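Local coordinates for ribosome inactivating type 1 protein (Iris hollandica, PDB 3MVG) that belongs to the type 1 ribosome-inactivating proteins, single-chain plant proteins that lack the lectin chain of their type 2 relatives, at residues A[109-114]-A[150-155]; A[133-138]-A[145-150]. All blocks are in the same frame, centred on the assembly; numbering follows the deposited sequence.

Interaction 1 of 2, residues A[109-114]-A[150-155]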
loop_
_atom_site.group_PDB
_atom_site.type_symbol
_atom_site.label_atom_id
_atom_site.label_comp_id
_atom_site.label_asym_id
_atom_site.label_seq_id
_atom_site.Cartn_x
_atom_site.Cartn_y
_atom_site.Cartn_z
ATOM N N GLY A 109 -13.399 -22.644 -2.517
ATOM C CA GLY A 109 -14.576 -23.480 -2.267
ATOM C C GLY A 109 -14.178 -24.766 -1.564
ATOM O O GLY A 109 -14.758 -25.135 -0.546
ATOM N N ALA A 110 -13.184 -25.453 -2.113
ATOM C CA ALA A 110 -12.704 -26.698 -1.514
ATOM C C ALA A 110 -12.052 -26.447 -0.154
ATOM O O ALA A 110 -12.321 -27.159 0.814
ATOM C CB ALA A 110 -11.726 -27.385 -2.434
ATOM N N LEU A 111 -11.186 -25.437 -0.077
ATOM C CA LEU A 111 -10.493 -25.150 1.183
ATOM C C LEU A 111 -11.461 -24.784 2.297
ATOM O O LEU A 111 -11.323 -25.265 3.423
ATOM C CB LEU A 111 -9.464 -24.034 0.998
ATOM C CG LEU A 111 -8.252 -24.351 0.131
ATOM C CD1 LEU A 111 -7.527 -23.054 -0.215
ATOM C CD2 LEU A 111 -7.312 -25.317 0.832
ATOM N N GLN A 112 -12.429 -23.923 1.984
ATOM C CA GLN A 112 -13.408 -23.484 2.981
ATOM C C GLN A 112 -14.318 -24.614 3.456
ATOM O O GLN A 112 -14.693 -24.666 4.628
ATOM C CB GLN A 112 -14.211 -22.287 2.468
ATOM C CG GLN A 112 -13.324 -21.045 2.408
ATOM C CD GLN A 112 -13.929 -19.844 1.697
ATOM O OE1 GLN A 112 -13.434 -18.735 1.850
ATOM N NE2 GLN A 112 -14.972 -20.057 0.900
ATOM N N ASN A 113 -14.651 -25.521 2.547
ATOM C CA ASN A 113 -15.410 -26.703 2.921
ATOM C C ASN A 113 -14.642 -27.563 3.924
ATOM O O ASN A 113 -15.187 -27.953 4.959
ATOM C CB ASN A 113 -15.775 -27.522 1.687
ATOM C CG ASN A 113 -16.547 -28.777 2.034
ATOM O OD1 ASN A 113 -17.695 -28.711 2.482
ATOM N ND2 ASN A 113 -15.918 -29.928 1.840
ATOM N N VAL A 114 -13.375 -27.842 3.632
ATOM C CA VAL A 114 -12.556 -28.670 4.520
ATOM C C VAL A 114 -12.269 -27.962 5.856
ATOM O O VAL A 114 -12.293 -28.594 6.914
ATOM C CB VAL A 114 -11.265 -29.154 3.811
ATOM C CG1 VAL A 114 -10.366 -29.933 4.758
ATOM C CG2 VAL A 114 -11.629 -30.022 2.611
ATOM N N ARG A 150 -7.423 -24.805 6.705
ATOM C CA ARG A 150 -7.487 -23.496 7.350
ATOM C C ARG A 150 -6.154 -22.751 7.213
ATOM O O ARG A 150 -6.113 -21.563 6.876
ATOM C CB ARG A 150 -7.851 -23.627 8.827
ATOM C CG ARG A 150 -8.250 -22.301 9.444
ATOM C CD ARG A 150 -8.136 -22.312 10.962
ATOM N NE ARG A 150 -8.628 -21.058 11.532
ATOM C CZ ARG A 150 -7.935 -19.916 11.566
ATOM N NH1 ARG A 150 -6.704 -19.846 11.063
ATOM N NH2 ARG A 150 -8.484 -18.829 12.087
ATOM N N SER A 151 -5.060 -23.470 7.453
ATOM C CA SER A 151 -3.726 -22.870 7.387
ATOM C C SER A 151 -3.360 -22.452 5.973
ATOM O O SER A 151 -2.756 -21.396 5.774
ATOM C CB SER A 151 -2.680 -23.814 7.972
ATOM O OG SER A 151 -2.973 -24.055 9.348
ATOM N N LEU A 152 -3.751 -23.256 4.990
ATOM C CA LEU A 152 -3.533 -22.902 3.592
ATOM C C LEU A 152 -4.330 -21.674 3.168
ATOM O O LEU A 152 -3.841 -20.860 2.400
ATOM C CB LEU A 152 -3.813 -24.089 2.675
ATOM C CG LEU A 152 -2.735 -25.173 2.676
ATOM C CD1 LEU A 152 -3.246 -26.418 1.965
ATOM C CD2 LEU A 152 -1.424 -24.691 2.055
ATOM N N ILE A 153 -5.534 -21.504 3.698
ATOM C CA ILE A 153 -6.306 -20.289 3.431
ATOM C C ILE A 153 -5.512 -19.054 3.865
ATOM O O ILE A 153 -5.447 -18.056 3.140
ATOM C CB ILE A 153 -7.683 -20.336 4.135
ATOM C CG1 ILE A 153 -8.585 -21.343 3.417
ATOM C CG2 ILE A 153 -8.338 -18.962 4.157
ATOM C CD1 ILE A 153 -9.861 -21.694 4.171
ATOM N N VAL A 154 -4.920 -19.121 5.058
ATOM C CA VAL A 154 -4.110 -18.022 5.588
ATOM C C VAL A 154 -2.878 -17.790 4.704
ATOM O O VAL A 154 -2.613 -16.668 4.265
ATOM C CB VAL A 154 -3.692 -18.288 7.057
ATOM C CG1 VAL A 154 -2.705 -17.235 7.554
ATOM C CG2 VAL A 154 -4.921 -18.318 7.967
ATOM N N LEU A 155 -2.138 -18.857 4.423
ATOM C CA LEU A 155 -0.874 -18.728 3.682
ATOM C C LEU A 155 -1.067 -18.320 2.227
ATOM O O LEU A 155 -0.323 -17.490 1.722
ATOM C CB LEU A 155 -0.051 -20.009 3.783
ATOM C CG LEU A 155 0.390 -20.332 5.212
ATOM C CD1 LEU A 155 1.129 -21.656 5.271
ATOM C CD2 LEU A 155 1.216 -19.212 5.853
#

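Interaction 2 of 2, residues A[133-138]-A[145-150]. Unlike the reference sequence in segment 133-138: Thr134 (reference Ser).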
loop_
_atom_site.group_PDB
_atom_site.type_symbol
_atom_site.label_atom_id
_atom_site.label_comp_id
_atom_site.label_asym_id
_atom_site.label_seq_id
_atom_site.Cartn_x
_atom_site.Cartn_y
_atom_site.Cartn_z
ATOM N N ILE A 133 2.023 -21.585 9.661
ATOM C CA ILE A 133 3.282 -22.290 9.439
ATOM C C ILE A 133 3.470 -23.410 10.456
ATOM O O ILE A 133 3.783 -24.542 10.090
ATOM C CB ILE A 133 4.494 -21.342 9.496
ATOM C CG1 ILE A 133 4.420 -20.287 8.387
ATOM C CG2 ILE A 133 5.803 -22.135 9.414
ATOM C CD1 ILE A 133 5.315 -19.076 8.682
ATOM N N THR A 134 3.274 -23.096 11.736
ATOM C CA THR A 134 3.443 -24.095 12.801
ATOM C C THR A 134 2.494 -25.270 12.600
ATOM O O THR A 134 2.881 -26.432 12.780
ATOM C CB THR A 134 3.204 -23.481 14.187
ATOM O OG1 THR A 134 4.161 -22.451 14.424
ATOM C CG2 THR A 134 3.364 -24.513 15.274
ATOM N N THR A 135 1.254 -24.964 12.231
ATOM C CA THR A 135 0.233 -25.989 12.048
ATOM C C THR A 135 0.623 -26.948 10.933
ATOM O O THR A 135 0.583 -28.170 11.115
ATOM C CB THR A 135 -1.140 -25.356 11.785
ATOM O OG1 THR A 135 -1.502 -24.546 12.909
ATOM C CG2 THR A 135 -2.208 -26.423 11.598
ATOM N N LEU A 136 1.048 -26.414 9.791
ATOM C CA LEU A 136 1.496 -27.260 8.706
ATOM C C LEU A 136 2.783 -27.985 9.069
ATOM O O LEU A 136 2.972 -29.144 8.697
ATOM C CB LEU A 136 1.678 -26.456 7.421
ATOM C CG LEU A 136 0.394 -25.874 6.811
ATOM C CD1 LEU A 136 0.692 -25.328 5.427
ATOM C CD2 LEU A 136 -0.742 -26.907 6.734
ATOM N N HIS A 137 3.665 -27.328 9.824
ATOM C CA HIS A 137 4.909 -27.974 10.241
ATOM C C HIS A 137 4.636 -29.256 11.025
ATOM O O HIS A 137 5.308 -30.268 10.818
ATOM C CB HIS A 137 5.770 -27.030 11.081
ATOM C CG HIS A 137 7.112 -27.597 11.414
ATOM N ND1 HIS A 137 7.348 -28.319 12.564
ATOM C CD2 HIS A 137 8.280 -27.584 10.729
ATOM C CE1 HIS A 137 8.612 -28.704 12.583
ATOM N NE2 HIS A 137 9.198 -28.272 11.482
ATOM N N ASN A 138 3.639 -29.203 11.900
ATOM C CA ASN A 138 3.357 -30.287 12.834
ATOM C C ASN A 138 2.344 -31.319 12.361
ATOM O O ASN A 138 2.309 -32.426 12.896
ATOM C CB ASN A 138 2.926 -29.704 14.178
ATOM C CG ASN A 138 4.014 -28.872 14.825
ATOM O OD1 ASN A 138 5.204 -29.063 14.559
ATOM N ND2 ASN A 138 3.612 -27.935 15.675
ATOM N N GLU A 145 -8.118 -33.249 8.026
ATOM C CA GLU A 145 -7.496 -32.199 7.217
ATOM C C GLU A 145 -7.921 -30.772 7.562
ATOM O O GLU A 145 -7.399 -29.817 6.974
ATOM C CB GLU A 145 -7.772 -32.455 5.738
ATOM C CG GLU A 145 -7.077 -33.673 5.168
ATOM C CD GLU A 145 -7.470 -33.942 3.731
ATOM O OE1 GLU A 145 -8.641 -33.683 3.369
ATOM O OE2 GLU A 145 -6.621 -34.424 2.961
ATOM N N THR A 146 -8.841 -30.614 8.508
ATOM C CA THR A 146 -9.456 -29.317 8.792
ATOM C C THR A 146 -8.427 -28.192 8.926
ATOM O O THR A 146 -8.539 -27.159 8.249
ATOM C CB THR A 146 -10.325 -29.406 10.054
ATOM O OG1 THR A 146 -11.124 -30.598 9.968
ATOM C CG2 THR A 146 -11.223 -28.181 10.197
ATOM N N SER A 147 -7.431 -28.403 9.787
ATOM C CA SER A 147 -6.444 -27.367 10.104
ATOM C C SER A 147 -5.447 -27.138 8.980
ATOM O O SER A 147 -4.845 -26.064 8.910
ATOM C CB SER A 147 -5.713 -27.689 11.408
ATOM O OG SER A 147 -4.877 -28.823 11.258
ATOM N N VAL A 148 -5.267 -28.126 8.107
ATOM C CA VAL A 148 -4.412 -27.957 6.933
ATOM C C VAL A 148 -5.077 -26.980 5.970
ATOM O O VAL A 148 -4.458 -26.016 5.512
ATOM C CB VAL A 148 -4.136 -29.297 6.224
ATOM C CG1 VAL A 148 -3.293 -29.094 4.960
ATOM C CG2 VAL A 148 -3.428 -30.238 7.161
ATOM N N ALA A 149 -6.350 -27.212 5.663
ATOM C CA ALA A 149 -7.088 -26.301 4.802
ATOM C C ALA A 149 -7.159 -24.899 5.401
ATOM O O ALA A 149 -6.963 -23.909 4.689
ATOM C CB ALA A 149 -8.484 -26.842 4.523
ATOM N N ARG A 150 -7.423 -24.805 6.705
ATOM C CA ARG A 150 -7.487 -23.496 7.350
ATOM C C ARG A 150 -6.154 -22.751 7.213
ATOM O O ARG A 150 -6.113 -21.563 6.876
ATOM C CB ARG A 150 -7.851 -23.627 8.827
ATOM C CG ARG A 150 -8.250 -22.301 9.444
ATOM C CD ARG A 150 -8.136 -22.312 10.962
ATOM N NE ARG A 150 -8.628 -21.058 11.532
ATOM C CZ ARG A 150 -7.935 -19.916 11.566
ATOM N NH1 ARG A 150 -6.704 -19.846 11.063
ATOM N NH2 ARG A 150 -8.484 -18.829 12.087
#

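Interaction 1 of 2, residues A[109-114]-A[150-155]
The side chains of Leu111 and Ile153 lie alongside each other, running in opposing senses, where helix 108-115 lies against helix 146-164, and their CA atoms, 6.8 Å apart, mark the closest backbone pair. The tightest touch is low on both side chains, Leu111 CB against Ile153 CG1 at 3.7 Å. CG1 of Ile153 stands beside the backbone N, and the extended second torsion (chi2 168°) carries CD1 on toward the 109-114 helix. There it meets CG of Gln112 at 3.9 Å and lies as close to the carbonyl O of Leu111. One branch of Leu111, CD2, goes the other way and crosses Leu152 at about a right angle, 4.1 Å from its CB. Gln112 touches Ile153 through CG, while its OE1 is hydrogen-bonded to NH2 of Arg119, whose side chain also touches Ile153. Phe104 and Ile156 also touch Leu111, and Ala115 touches Ile153. The segment axes pass 9.2 Å apart at 136°, an oblique crossing nearer antiparallel than parallel. This is a helix-helix interface of aliphatic side chains, in which the short helix 108-115 covers one flank of the long helix 146-164 in the ribosome-inactivating protein fold.

Interaction 2 of 2, residues A[133-138]-A[145-150]
Ser147 and Val148, in the first turn of helix 146-164, meet Thr135 and Leu136 near the C-terminal end of helix 126-138. Just before them, Glu145 leads into the helix: its carbonyl O receives the backbone N of Ala149, and its carboxylate turns from the facing helix to bond Thr103. At Ser147 the contact is methyl against hydroxymethyl, with Thr135 CG2 lying 3.6 Å from Ser147 OG and nearly as close to CB. Thr135 presents that methyl because CG2 stands anti to its backbone N, which leaves OG1 beside the N (chi1 -60°) and bonded to the carbonyl O of Thr131 one turn back. Val148 follows, crossed at about a right angle by Leu136. The CD2 branch of Leu136 sits 3.8 Å from Val148 CG1 and just as near its CA, so it rests against the backbone as well as the side chain. Trp139 adds to the cover of Val148, while Ile62 of strand 61-67 touches Leu136. Beyond Val148, Ala149 packs on Val114 and Ala115 of helix 108-115, and Arg150 touches Ala115 and Ile122. This is the packing of two consecutive helices of the ribosome-inactivating protein fold, held together close to the loop that joins them.

Helix 146-164 serves both contacts, meeting helix 126-138 in interaction 2 through its first turn and helix 108-115 in interaction 1 through the turns that follow. Interaction 1 is the more buried and almost wholly aliphatic. Interaction 2 lies farther from the chain's centre and is mixed, a buried leucine-valine pair beside a partly exposed threonine-serine pair. The centres are 10 Å apart, and the two regions touch directly: Ser151 OG comes within 3.3 Å of Thr135 CB, and Ala149 CB within 3.6 Å of Val114 CG1. Three helices consecutive in the chain are thus joined through the last of them, 146-164, which packs on both of the others.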